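Local coordinates for protein ribonuclease J (Methanolobus psychrophilus R15, PDB 5HAB) that probably degrades RNA as a 5'-to-3' exoribonuclease of the metallo-beta-lactamase and beta-CASP family, at residues I223-E228 / S439-M444; A190-C195 / K215-E220; I51-G56 / V180-H185; I100-T103 / H109-A112. The protein carries 1 engineered substitution. All coordinates share one frame; numbering follows the deposited sequence.

In the fold
All four contacts lie in the metallo-beta-lactamase part of the chain, and interaction 3 joins the two sheets of its sandwich. Interactions 1 and 2 put helices on the sheet that holds strands 189-194 and 222-228; their centres are 14 Å apart, and Ile226 N lies 2.8 Å from Val192 O. Strand 179-186 of interaction 3 borders strand 189-194, with Val191 O 2.9 Å from Ile184 N. Interaction 4 sits on the other sheet, its centre 8 Å from that of interaction 3, and the backbones meet where Asp54 N comes 2.6 Å from Val101 O. Its His109 belongs to the probable metal site; the nearest atoms of the bound RNA are about 7 Å from this contact.

Interaction 1: residues I223-E228 / S439-M444; sequences IALITE and SEYIQM
Tyr441 meets Thr227 in a small, mainly apolar helix-on-sheet contact, with helix 435-447 lying over strands 222-228 and 427-431 of the six-stranded mixed sheet. The spacing supports this reading: the axes of strand 224-228 and helix 439-444 stay 10.7 Å apart, and one aromatic side chain bridges much of that gap. In Tyr441 the CG atom is anti to the backbone N (chi1 -174°), which extends the ring from the helix toward the strand. There the methyl CG2 of Thr227 comes to 3.4 Å from Tyr441 OH and 3.6 Å from Tyr441 CE2, an oblique approach to the phenol end in which the two side chains cross at about a right angle. Leu225 CD2 reaches the same hydroxyl more loosely, at 4.5 Å, and Glu228 O lies 4.0 Å from Tyr441 CD2. Tyr441 also packs on Val428 and Pro430 of strand 427-431. Met444, one helical turn on, lays its CE methyl 3.3 Å above the plane of the ring, toward the rim, while His416 of helix 413-423 makes an edge-to-face contact with the same ring.

Polar groups on the strand are engaged elsewhere. Thr227 OG1 bonds to Ala194 O, which leaves its methyl to meet the tyrosine, and Glu228, whose CB points away from the helix, uses OE1 to bind His410 ND1 and Phe197 N. Helix 435-447 also borders a second subunit, where the Ser439 hydroxyls of the two copies form a weak hydrogen bond. A helix resting on the outer face of a sheet in this way is characteristic of the alpha-beta/beta-alpha sandwich of the metallo-beta-lactamase fold.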
loop_
_atom_site.group_PDB
_atom_site.type_symbol
_atom_site.label_atom_id
_atom_site.label_comp_id
_atom_site.label_asym_id
_atom_site.label_seq_id
_atom_site.Cartn_x
_atom_site.Cartn_y
_atom_site.Cartn_z
ATOM N N ILE B 223 8.733 16.826 -35.499
ATOM C CA ILE B 223 7.593 16.051 -35.972
ATOM C C ILE B 223 7.012 15.188 -34.857
ATOM O O ILE B 223 5.796 15.127 -34.664
ATOM C CB ILE B 223 7.995 15.163 -37.170
ATOM C CG1 ILE B 223 8.545 16.013 -38.316
ATOM C CG2 ILE B 223 6.816 14.319 -37.630
ATOM C CD1 ILE B 223 9.123 15.201 -39.456
ATOM N N ALA B 224 7.893 14.517 -34.127
ATOM C CA ALA B 224 7.466 13.550 -33.128
ATOM C C ALA B 224 8.491 13.434 -32.012
ATOM O O ALA B 224 9.700 13.498 -32.242
ATOM C CB ALA B 224 7.224 12.187 -33.770
ATOM N N LEU B 225 7.988 13.294 -30.794
ATOM C CA LEU B 225 8.823 13.027 -29.638
ATOM C C LEU B 225 8.478 11.650 -29.094
ATOM O O LEU B 225 7.311 11.357 -28.815
ATOM C CB LEU B 225 8.629 14.101 -28.560
ATOM C CG LEU B 225 9.227 13.813 -27.180
ATOM C CD1 LEU B 225 10.737 13.669 -27.257
ATOM C CD2 LEU B 225 8.848 14.896 -26.176
ATOM N N ILE B 226 9.488 10.794 -28.996
ATOM C CA ILE B 226 9.361 9.535 -28.286
ATOM C C ILE B 226 10.068 9.746 -26.967
ATOM O O ILE B 226 11.264 10.034 -26.943
ATOM C CB ILE B 226 9.964 8.352 -29.062
ATOM C CG1 ILE B 226 9.213 8.121 -30.376
ATOM C CG2 ILE B 226 9.997 7.090 -28.194
ATOM C CD1 ILE B 226 9.849 8.795 -31.576
ATOM N N THR B 227 9.338 9.632 -25.866
ATOM C CA THR B 227 9.933 9.911 -24.567
ATOM C C THR B 227 9.401 8.916 -23.541
ATOM O O THR B 227 8.312 8.366 -23.697
ATOM C CB THR B 227 9.673 11.374 -24.125
ATOM O OG1 THR B 227 10.456 11.678 -22.966
ATOM C CG2 THR B 227 8.202 11.616 -23.821
ATOM N N GLU B 228 10.202 8.661 -22.514
ATOM C CA GLU B 228 9.852 7.694 -21.479
ATOM C C GLU B 228 8.660 8.169 -20.648
ATOM O O GLU B 228 8.451 9.364 -20.477
ATOM C CB GLU B 228 11.058 7.441 -20.570
ATOM C CG GLU B 228 11.476 8.667 -19.764
ATOM C CD GLU B 228 12.333 8.316 -18.563
ATOM O OE1 GLU B 228 13.451 7.810 -18.763
ATOM O OE2 GLU B 228 11.890 8.545 -17.419
ATOM N N SER B 439 -0.427 5.871 -19.318
ATOM C CA SER B 439 -1.642 6.575 -18.894
ATOM C C SER B 439 -1.304 7.824 -18.088
ATOM O O SER B 439 -1.908 8.901 -18.287
ATOM C CB SER B 439 -2.541 5.657 -18.064
ATOM O OG SER B 439 -2.929 4.523 -18.818
ATOM N N GLU B 440 -0.326 7.684 -17.190
ATOM C CA GLU B 440 0.140 8.849 -16.430
ATOM C C GLU B 440 0.624 9.927 -17.400
ATOM O O GLU B 440 0.201 11.111 -17.338
ATOM C CB GLU B 440 1.288 8.480 -15.484
ATOM C CG GLU B 440 1.091 7.211 -14.665
ATOM C CD GLU B 440 0.234 7.415 -13.440
ATOM O OE1 GLU B 440 -0.108 8.578 -13.133
ATOM O OE2 GLU B 440 -0.083 6.406 -12.776
ATOM N N TYR B 441 1.498 9.503 -18.318
ATOM C CA TYR B 441 2.087 10.447 -19.257
ATOM C C TYR B 441 0.997 11.145 -20.060
ATOM O O TYR B 441 1.059 12.353 -20.277
ATOM C CB TYR B 441 3.078 9.774 -20.225
ATOM C CG TYR B 441 3.767 10.818 -21.071
ATOM C CD1 TYR B 441 3.188 11.289 -22.248
ATOM C CD2 TYR B 441 4.962 11.385 -20.657
ATOM C CE1 TYR B 441 3.796 12.280 -22.998
ATOM C CE2 TYR B 441 5.589 12.362 -21.411
ATOM C CZ TYR B 441 4.997 12.809 -22.576
ATOM O OH TYR B 441 5.605 13.793 -23.316
ATOM N N ILE B 442 0.005 10.371 -20.487
ATOM C CA ILE B 442 -1.086 10.857 -21.319
ATOM C C ILE B 442 -1.836 11.967 -20.606
ATOM O O ILE B 442 -2.165 12.986 -21.216
ATOM C CB ILE B 442 -2.042 9.703 -21.697
ATOM C CG1 ILE B 442 -1.436 8.836 -22.804
ATOM C CG2 ILE B 442 -3.422 10.236 -22.096
ATOM C CD1 ILE B 442 -2.150 7.521 -22.999
ATOM N N GLN B 443 -2.102 11.781 -19.314
ATOM C CA GLN B 443 -2.819 12.828 -18.575
ATOM C C GLN B 443 -1.985 14.112 -18.485
ATOM O O GLN B 443 -2.495 15.232 -18.725
ATOM C CB GLN B 443 -3.220 12.329 -17.185
ATOM C CG GLN B 443 -4.298 11.249 -17.264
ATOM C CD GLN B 443 -4.732 10.723 -15.914
ATOM O OE1 GLN B 443 -3.913 10.271 -15.111
ATOM N NE2 GLN B 443 -6.036 10.774 -15.657
ATOM N N MET B 444 -0.700 13.953 -18.172
ATOM C CA MET B 444 0.192 15.117 -18.196
ATOM C C MET B 444 0.190 15.842 -19.560
ATOM O O MET B 444 0.069 17.065 -19.621
ATOM C CB MET B 444 1.617 14.695 -17.825
ATOM C CG MET B 444 2.613 15.842 -17.704
ATOM S SD MET B 444 3.298 16.412 -19.282
ATOM C CE MET B 444 4.022 14.898 -19.907
#

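Interaction 2: residues A190-C195 / K215-E220; sequences AVVYAC and KELGKE
Leu217 reaches down from helix 211-220 over the side chains of Ala190 and Val192, straddling two positions of strand 189-194 that point to the same face. One branch serves each: Leu217 CD2 lies 4.1 Å from Ala190 CB, and Leu217 CD1 lies 4.1 Å from Val192 CG2. The leucine has chi1 at -96°, well off the staggered value, with an extended chi2, a pose that spreads the two methyls along the strand.

On the other side, Val192 has CG1 anti to its backbone N (chi1 179°), and CG2 is the branch that meets the leucine. The contact is confined to these three buried side chains, 90 Å² in all, with no hydrogen bond across it; the alpha carbons of Ala190 and Leu217 remain 7.8 Å apart. Polar residues occupy other parts of the helix: Glu220 forms a salt bridge with Arg213, and Lys215 with Glu256 of a third subunit.

Val192 also packs on Val222 and Leu225 of the next strand, and Ala190 is bonded through its backbone to Ile223. Strands 189-194 and 222-228 are parallel neighbours with the helix packed over them, the arrangement of a beta-alpha-beta crossover.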
loop_
_atom_site.group_PDB
_atom_site.type_symbol
_atom_site.label_atom_id
_atom_site.label_comp_id
_atom_site.label_asym_id
_atom_site.label_seq_id
_atom_site.Cartn_x
_atom_site.Cartn_y
_atom_site.Cartn_z
ATOM N N ALA B 190 12.429 17.024 -37.605
ATOM C CA ALA B 190 13.189 16.127 -36.732
ATOM C C ALA B 190 12.321 15.178 -35.905
ATOM O O ALA B 190 11.258 15.550 -35.432
ATOM C CB ALA B 190 14.082 16.947 -35.803
ATOM N N VAL B 191 12.804 13.955 -35.714
ATOM C CA VAL B 191 12.184 13.024 -34.785
ATOM C C VAL B 191 13.092 12.877 -33.574
ATOM O O VAL B 191 14.232 12.460 -33.700
ATOM C CB VAL B 191 11.915 11.665 -35.437
ATOM C CG1 VAL B 191 11.387 10.683 -34.403
ATOM C CG2 VAL B 191 10.927 11.811 -36.590
ATOM N N VAL B 192 12.588 13.224 -32.397
ATOM C CA VAL B 192 13.419 13.218 -31.202
ATOM C C VAL B 192 13.058 12.042 -30.308
ATOM O O VAL B 192 11.887 11.730 -30.098
ATOM C CB VAL B 192 13.309 14.547 -30.435
ATOM C CG1 VAL B 192 14.159 14.516 -29.182
ATOM C CG2 VAL B 192 13.741 15.697 -31.329
ATOM N N TYR B 193 14.096 11.381 -29.815
ATOM C CA TYR B 193 13.988 10.244 -28.928
ATOM C C TYR B 193 14.704 10.604 -27.631
ATOM O O TYR B 193 15.914 10.881 -27.625
ATOM C CB TYR B 193 14.589 9.007 -29.602
ATOM C CG TYR B 193 14.643 7.723 -28.798
ATOM C CD1 TYR B 193 15.642 7.509 -27.857
ATOM C CD2 TYR B 193 13.729 6.701 -29.024
ATOM C CE1 TYR B 193 15.716 6.323 -27.141
ATOM C CE2 TYR B 193 13.793 5.512 -28.316
ATOM C CZ TYR B 193 14.792 5.330 -27.377
ATOM O OH TYR B 193 14.870 4.152 -26.670
ATOM N N ALA B 194 13.939 10.610 -26.543
ATOM C CA ALA B 194 14.433 11.026 -25.238
ATOM C C ALA B 194 13.972 10.039 -24.173
ATOM O O ALA B 194 12.999 10.281 -23.459
ATOM C CB ALA B 194 13.950 12.424 -24.909
ATOM N N CYS B 195 14.696 8.932 -24.065
ATOM C CA CYS B 195 14.325 7.856 -23.158
ATOM C C CYS B 195 15.494 7.512 -22.237
ATOM O O CYS B 195 16.655 7.611 -22.636
ATOM C CB CYS B 195 13.884 6.631 -23.956
ATOM S SG CYS B 195 12.479 6.929 -25.061
ATOM N N LYS B 215 15.566 24.016 -27.259
ATOM C CA LYS B 215 14.710 25.128 -27.663
ATOM C C LYS B 215 14.835 25.387 -29.162
ATOM O O LYS B 215 13.830 25.561 -29.866
ATOM C CB LYS B 215 15.067 26.390 -26.878
ATOM C CG LYS B 215 14.848 26.284 -25.380
ATOM C CD LYS B 215 15.187 27.595 -24.687
ATOM C CE LYS B 215 15.232 27.429 -23.178
ATOM N NZ LYS B 215 15.590 28.706 -22.502
ATOM N N GLU B 216 16.078 25.410 -29.640
ATOM C CA GLU B 216 16.349 25.561 -31.067
ATOM C C GLU B 216 15.622 24.497 -31.886
ATOM O O GLU B 216 14.950 24.828 -32.853
ATOM C CB GLU B 216 17.851 25.506 -31.344
ATOM C CG GLU B 216 18.596 26.762 -30.927
ATOM C CD GLU B 216 20.055 26.736 -31.339
ATOM O OE1 GLU B 216 20.594 25.628 -31.549
ATOM O OE2 GLU B 216 20.664 27.824 -31.450
ATOM N N LEU B 217 15.768 23.229 -31.498
ATOM C CA LEU B 217 15.059 22.119 -32.143
ATOM C C LEU B 217 13.563 22.373 -32.177
ATOM O O LEU B 217 12.910 22.159 -33.200
ATOM C CB LEU B 217 15.327 20.795 -31.426
ATOM C CG LEU B 217 16.430 19.891 -31.963
ATOM C CD1 LEU B 217 16.538 18.665 -31.088
ATOM C CD2 LEU B 217 16.130 19.494 -33.397
ATOM N N GLY B 218 13.026 22.801 -31.040
ATOM C CA GLY B 218 11.629 23.177 -30.953
ATOM C C GLY B 218 11.237 24.163 -32.035
ATOM O O GLY B 218 10.211 24.002 -32.696
ATOM N N LYS B 219 12.062 25.190 -32.219
ATOM C CA LYS B 219 11.768 26.220 -33.216
ATOM C C LYS B 219 11.990 25.752 -34.660
ATOM O O LYS B 219 11.311 26.212 -35.575
ATOM C CB LYS B 219 12.611 27.464 -32.927
ATOM C CG LYS B 219 12.213 28.151 -31.630
ATOM C CD LYS B 219 13.231 29.181 -31.185
ATOM C CE LYS B 219 12.877 29.727 -29.809
ATOM N NZ LYS B 219 14.029 30.416 -29.163
ATOM N N GLU B 220 12.921 24.824 -34.855
ATOM C CA GLU B 220 13.231 24.301 -36.184
ATOM C C GLU B 220 12.133 23.368 -36.683
ATOM O O GLU B 220 11.864 23.299 -37.881
ATOM C CB GLU B 220 14.576 23.569 -36.169
ATOM C CG GLU B 220 15.777 24.477 -35.928
ATOM C CD GLU B 220 17.043 23.701 -35.608
ATOM O OE1 GLU B 220 17.053 22.463 -35.794
ATOM O OE2 GLU B 220 18.028 24.329 -35.167
#

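Interaction 3: residues I51-G56 / V180-H185; sequences IIIDMG and VFVAIH
Apolar packing accounts for every contact between Ile51 and Ile53 on one side and Val182 and Ile184 on the other. Ile53 CD1 touches Val182 CG1 at 3.8 Å and comes end-on to Ile184 CD1 at 4.1 Å. The tip of Ile184 also sits against the branch point of Ile51, with Ile184 CD1 3.8 Å from Ile51 CB and 4.0 Å from Ile51 CG2; these two side chains run past each other in opposite directions. Ile184 reaches that far because its chain is extended, chi2 175°. In Val182, chi1 of 48° places CG1 between the backbone N and the carbonyl carbon, and this is the branch that meets Ile53. Together the four residues bury 171 Å².

Backbone geometry shows that the strands belong to facing sheets. Axes 10.5 Å apart are too distant for strand pairing, no hydrogen bond links the segments, and the two directions are nearly antiparallel, at 166°. Residues alternate as a strand requires: Ile51 and Ile53 point toward the partner, whereas Ile52 points away, and Ala183 does the same on the other strand. Ile44 and Tyr193 extend the apolar layer, the former touching both Ile53 and Ile184, the latter both Ile53 and Val182.

The polar interactions centre on Asp54, next to Ile53. Asp54 OD2 accepts a hydrogen bond from Thr103 OG1 and has a weak one with Tyr193 OH; this marks the polar margin of the core, on the side of the probable metal site. Apolar side chains meeting between two facing sheets form the hydrophobic core of the beta sandwich in the metallo-beta-lactamase fold.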
loop_
_atom_site.group_PDB
_atom_site.type_symbol
_atom_site.label_atom_id
_atom_site.label_comp_id
_atom_site.label_asym_id
_atom_site.label_seq_id
_atom_site.Cartn_x
_atom_site.Cartn_y
_atom_site.Cartn_z
ATOM N N ILE B 51 16.094 3.631 -38.884
ATOM C CA ILE B 51 17.036 3.771 -37.778
ATOM C C ILE B 51 16.480 3.041 -36.557
ATOM O O ILE B 51 15.458 3.437 -36.024
ATOM C CB ILE B 51 17.296 5.252 -37.454
ATOM C CG1 ILE B 51 17.654 6.019 -38.726
ATOM C CG2 ILE B 51 18.383 5.396 -36.390
ATOM C CD1 ILE B 51 19.016 5.674 -39.278
ATOM N N ILE B 52 17.136 1.972 -36.122
ATOM C CA ILE B 52 16.760 1.311 -34.880
ATOM C C ILE B 52 17.363 2.088 -33.716
ATOM O O ILE B 52 18.506 2.537 -33.785
ATOM C CB ILE B 52 17.204 -0.172 -34.864
ATOM C CG1 ILE B 52 16.440 -0.978 -35.917
ATOM C CG2 ILE B 52 16.979 -0.795 -33.499
ATOM C CD1 ILE B 52 16.880 -2.437 -36.013
ATOM N N ILE B 53 16.579 2.271 -32.657
ATOM C CA ILE B 53 17.058 2.927 -31.446
ATOM C C ILE B 53 16.916 1.977 -30.258
ATOM O O ILE B 53 15.798 1.584 -29.875
ATOM C CB ILE B 53 16.326 4.248 -31.184
ATOM C CG1 ILE B 53 16.317 5.121 -32.441
ATOM C CG2 ILE B 53 16.993 4.996 -30.046
ATOM C CD1 ILE B 53 15.762 6.522 -32.206
ATOM N N ASP B 54 18.079 1.586 -29.736
ATOM C CA ASP B 54 18.241 0.767 -28.537
ATOM C C ASP B 54 17.733 -0.660 -28.721
ATOM O O ASP B 54 16.807 -0.914 -29.484
ATOM C CB ASP B 54 17.553 1.435 -27.339
ATOM C CG ASP B 54 18.240 2.732 -26.924
ATOM O OD1 ASP B 54 19.491 2.776 -26.930
ATOM O OD2 ASP B 54 17.536 3.711 -26.601
ATOM N N MET B 55 18.363 -1.588 -28.010
ATOM C CA MET B 55 18.008 -2.996 -28.052
ATOM C C MET B 55 18.245 -3.567 -26.653
ATOM O O MET B 55 19.311 -4.123 -26.367
ATOM C CB MET B 55 18.843 -3.753 -29.096
ATOM C CG MET B 55 18.704 -3.235 -30.530
ATOM S SD MET B 55 19.529 -4.251 -31.777
ATOM C CE MET B 55 19.730 -5.752 -30.856
ATOM N N GLY B 56 17.249 -3.435 -25.782
ATOM C CA GLY B 56 17.420 -3.786 -24.382
ATOM C C GLY B 56 16.968 -5.173 -23.983
ATOM O O GLY B 56 16.367 -5.895 -24.777
ATOM N N VAL B 180 22.521 10.226 -24.262
ATOM C CA VAL B 180 22.089 11.237 -25.226
ATOM C C VAL B 180 20.609 11.123 -25.624
ATOM O O VAL B 180 20.042 10.028 -25.667
ATOM C CB VAL B 180 22.975 11.181 -26.494
ATOM C CG1 VAL B 180 24.419 11.522 -26.153
ATOM C CG2 VAL B 180 22.892 9.806 -27.159
ATOM N N PHE B 181 19.988 12.269 -25.894
ATOM C CA PHE B 181 18.808 12.327 -26.745
ATOM C C PHE B 181 19.297 12.117 -28.166
ATOM O O PHE B 181 20.396 12.568 -28.517
ATOM C CB PHE B 181 18.081 13.679 -26.667
ATOM C CG PHE B 181 17.449 13.987 -25.331
ATOM C CD1 PHE B 181 17.437 13.063 -24.306
ATOM C CD2 PHE B 181 16.840 15.218 -25.123
ATOM C CE1 PHE B 181 16.851 13.366 -23.095
ATOM C CE2 PHE B 181 16.250 15.524 -23.918
ATOM C CZ PHE B 181 16.255 14.598 -22.901
ATOM N N VAL B 182 18.487 11.483 -29.006
ATOM C CA VAL B 182 18.868 11.400 -30.412
ATOM C C VAL B 182 17.820 12.085 -31.278
ATOM O O VAL B 182 16.624 11.842 -31.137
ATOM C CB VAL B 182 19.113 9.929 -30.856
ATOM C CG1 VAL B 182 17.988 9.027 -30.412
ATOM C CG2 VAL B 182 19.285 9.846 -32.366
ATOM N N ALA B 183 18.287 12.983 -32.144
ATOM C CA ALA B 183 17.430 13.664 -33.107
ATOM C C ALA B 183 17.712 13.158 -34.519
ATOM O O ALA B 183 18.834 13.248 -35.015
ATOM C CB ALA B 183 17.625 15.173 -33.036
ATOM N N ILE B 184 16.685 12.606 -35.150
ATOM C CA ILE B 184 16.762 12.152 -36.526
ATOM C C ILE B 184 16.219 13.249 -37.434
ATOM O O ILE B 184 15.016 13.495 -37.482
ATOM C CB ILE B 184 16.008 10.828 -36.713
ATOM C CG1 ILE B 184 16.636 9.748 -35.833
ATOM C CG2 ILE B 184 16.008 10.406 -38.174
ATOM C CD1 ILE B 184 15.903 8.445 -35.856
ATOM N N HIS B 185 17.117 13.919 -38.144
ATOM C CA HIS B 185 16.723 14.984 -39.053
ATOM C C HIS B 185 16.339 14.411 -40.411
ATOM O O HIS B 185 17.101 13.645 -41.029
ATOM C CB HIS B 185 17.842 16.015 -39.204
ATOM C CG HIS B 185 18.230 16.676 -37.918
ATOM N ND1 HIS B 185 17.579 17.787 -37.427
ATOM C CD2 HIS B 185 19.204 16.386 -37.025
ATOM C CE1 HIS B 185 18.135 18.152 -36.286
ATOM N NE2 HIS B 185 19.124 17.320 -36.020
#

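Interaction 4: residues I100-T103 / H109-A112; sequences IVCT and HIGA
Cys102 and His109 stand 6.5 Å apart at their alpha carbons, the nearest backbone approach between the end of strand 96-102 and the short helix 107-110. At Thr103 the backbone is no longer extended, and after a short connection the chain returns beside Cys102 in helix 107-110.

Two pairs of side chains fill the gap. The methyl Ile110 CG2 packs on Cys102, 3.8 Å from Cys102 SG and 3.9 Å from Cys102 CB, while the backbone oxygen His109 O lies 4.2 Å from Cys102 SG. Ile134 of helix 128-138 touches both Cys102 and Ile110, extending this apolar patch.

The second pair is a close polar approach, Thr103 OG1 lying 2.8 Å from His109 ND1; the exact placement of the imidazole against this oxygen is doubtful. With chi1 at 47°, OG1 is set between the backbone N and the carbonyl carbon, and it is also hydrogen-bonded to Asp54 OD2. Across the ring, His109 NE2 is bonded to His432 NE2, the two ring planes about 85° apart, while His104 stacks on His109. Asp54 and Asp196 also touch His109.

A histidine and aspartate cluster at the end of a strand, in the turn bearing the HxHxDH signature, is consistent with the metal-binding turn of the metallo-beta-lactamase family; here one histidine of the signature is replaced by an engineered alanine.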
loop_
_atom_site.group_PDB
_atom_site.type_symbol
_atom_site.label_atom_id
_atom_site.label_comp_id
_atom_site.label_asym_id
_atom_site.label_seq_id
_atom_site.Cartn_x
_atom_site.Cartn_y
_atom_site.Cartn_z
ATOM N N ILE B 100 21.884 1.418 -36.200
ATOM C CA ILE B 100 21.388 1.065 -34.878
ATOM C C ILE B 100 21.957 2.037 -33.848
ATOM O O ILE B 100 23.157 2.037 -33.591
ATOM C CB ILE B 100 21.750 -0.379 -34.528
ATOM C CG1 ILE B 100 21.108 -1.340 -35.532
ATOM C CG2 ILE B 100 21.332 -0.706 -33.105
ATOM C CD1 ILE B 100 21.429 -2.797 -35.272
ATOM N N VAL B 101 21.108 2.880 -33.270
ATOM C CA VAL B 101 21.578 3.823 -32.256
ATOM C C VAL B 101 21.371 3.254 -30.857
ATOM O O VAL B 101 20.321 2.689 -30.553
ATOM C CB VAL B 101 20.885 5.190 -32.389
ATOM C CG1 VAL B 101 21.334 6.125 -31.269
ATOM C CG2 VAL B 101 21.196 5.816 -33.736
ATOM N N CYS B 102 22.399 3.375 -30.023
ATOM C CA CYS B 102 22.286 3.049 -28.607
ATOM C C CYS B 102 22.517 4.309 -27.790
ATOM O O CYS B 102 23.623 4.850 -27.773
ATOM C CB CYS B 102 23.278 1.966 -28.214
ATOM S SG CYS B 102 22.887 0.351 -28.896
ATOM N N THR B 103 21.473 4.772 -27.105
ATOM C CA THR B 103 21.536 6.064 -26.435
ATOM C C THR B 103 22.354 6.002 -25.148
ATOM O O THR B 103 22.807 7.034 -24.655
ATOM C CB THR B 103 20.130 6.598 -26.111
ATOM O OG1 THR B 103 19.350 5.552 -25.524
ATOM C CG2 THR B 103 19.442 7.091 -27.377
ATOM N N HIS B 109 19.201 -0.935 -22.611
ATOM C CA HIS B 109 19.426 -0.364 -23.935
ATOM C C HIS B 109 20.368 -1.183 -24.827
ATOM O O HIS B 109 20.250 -1.136 -26.049
ATOM C CB HIS B 109 19.964 1.060 -23.816
ATOM C CG HIS B 109 18.899 2.082 -23.591
ATOM N ND1 HIS B 109 19.119 3.435 -23.739
ATOM C CD2 HIS B 109 17.603 1.949 -23.222
ATOM C CE1 HIS B 109 18.002 4.091 -23.470
ATOM N NE2 HIS B 109 17.069 3.212 -23.155
ATOM N N ILE B 110 21.295 -1.938 -24.243
ATOM C CA ILE B 110 22.215 -2.721 -25.068
ATOM C C ILE B 110 22.224 -4.196 -24.703
ATOM O O ILE B 110 22.966 -4.971 -25.299
ATOM C CB ILE B 110 23.655 -2.166 -25.004
ATOM C CG1 ILE B 110 24.279 -2.422 -23.629
ATOM C CG2 ILE B 110 23.685 -0.693 -25.382
ATOM C CD1 ILE B 110 25.781 -2.226 -23.602
ATOM N N GLY B 111 21.396 -4.591 -23.743
ATOM C CA GLY B 111 21.382 -5.969 -23.281
ATOM C C GLY B 111 21.048 -7.021 -24.327
ATOM O O GLY B 111 21.448 -8.177 -24.195
ATOM N N ALA B 112 20.322 -6.627 -25.371
ATOM C CA ALA B 112 19.940 -7.560 -26.430
ATOM C C ALA B 112 20.747 -7.345 -27.714
ATOM O O ALA B 112 20.513 -8.031 -28.708
ATOM C CB ALA B 112 18.451 -7.452 -26.727
#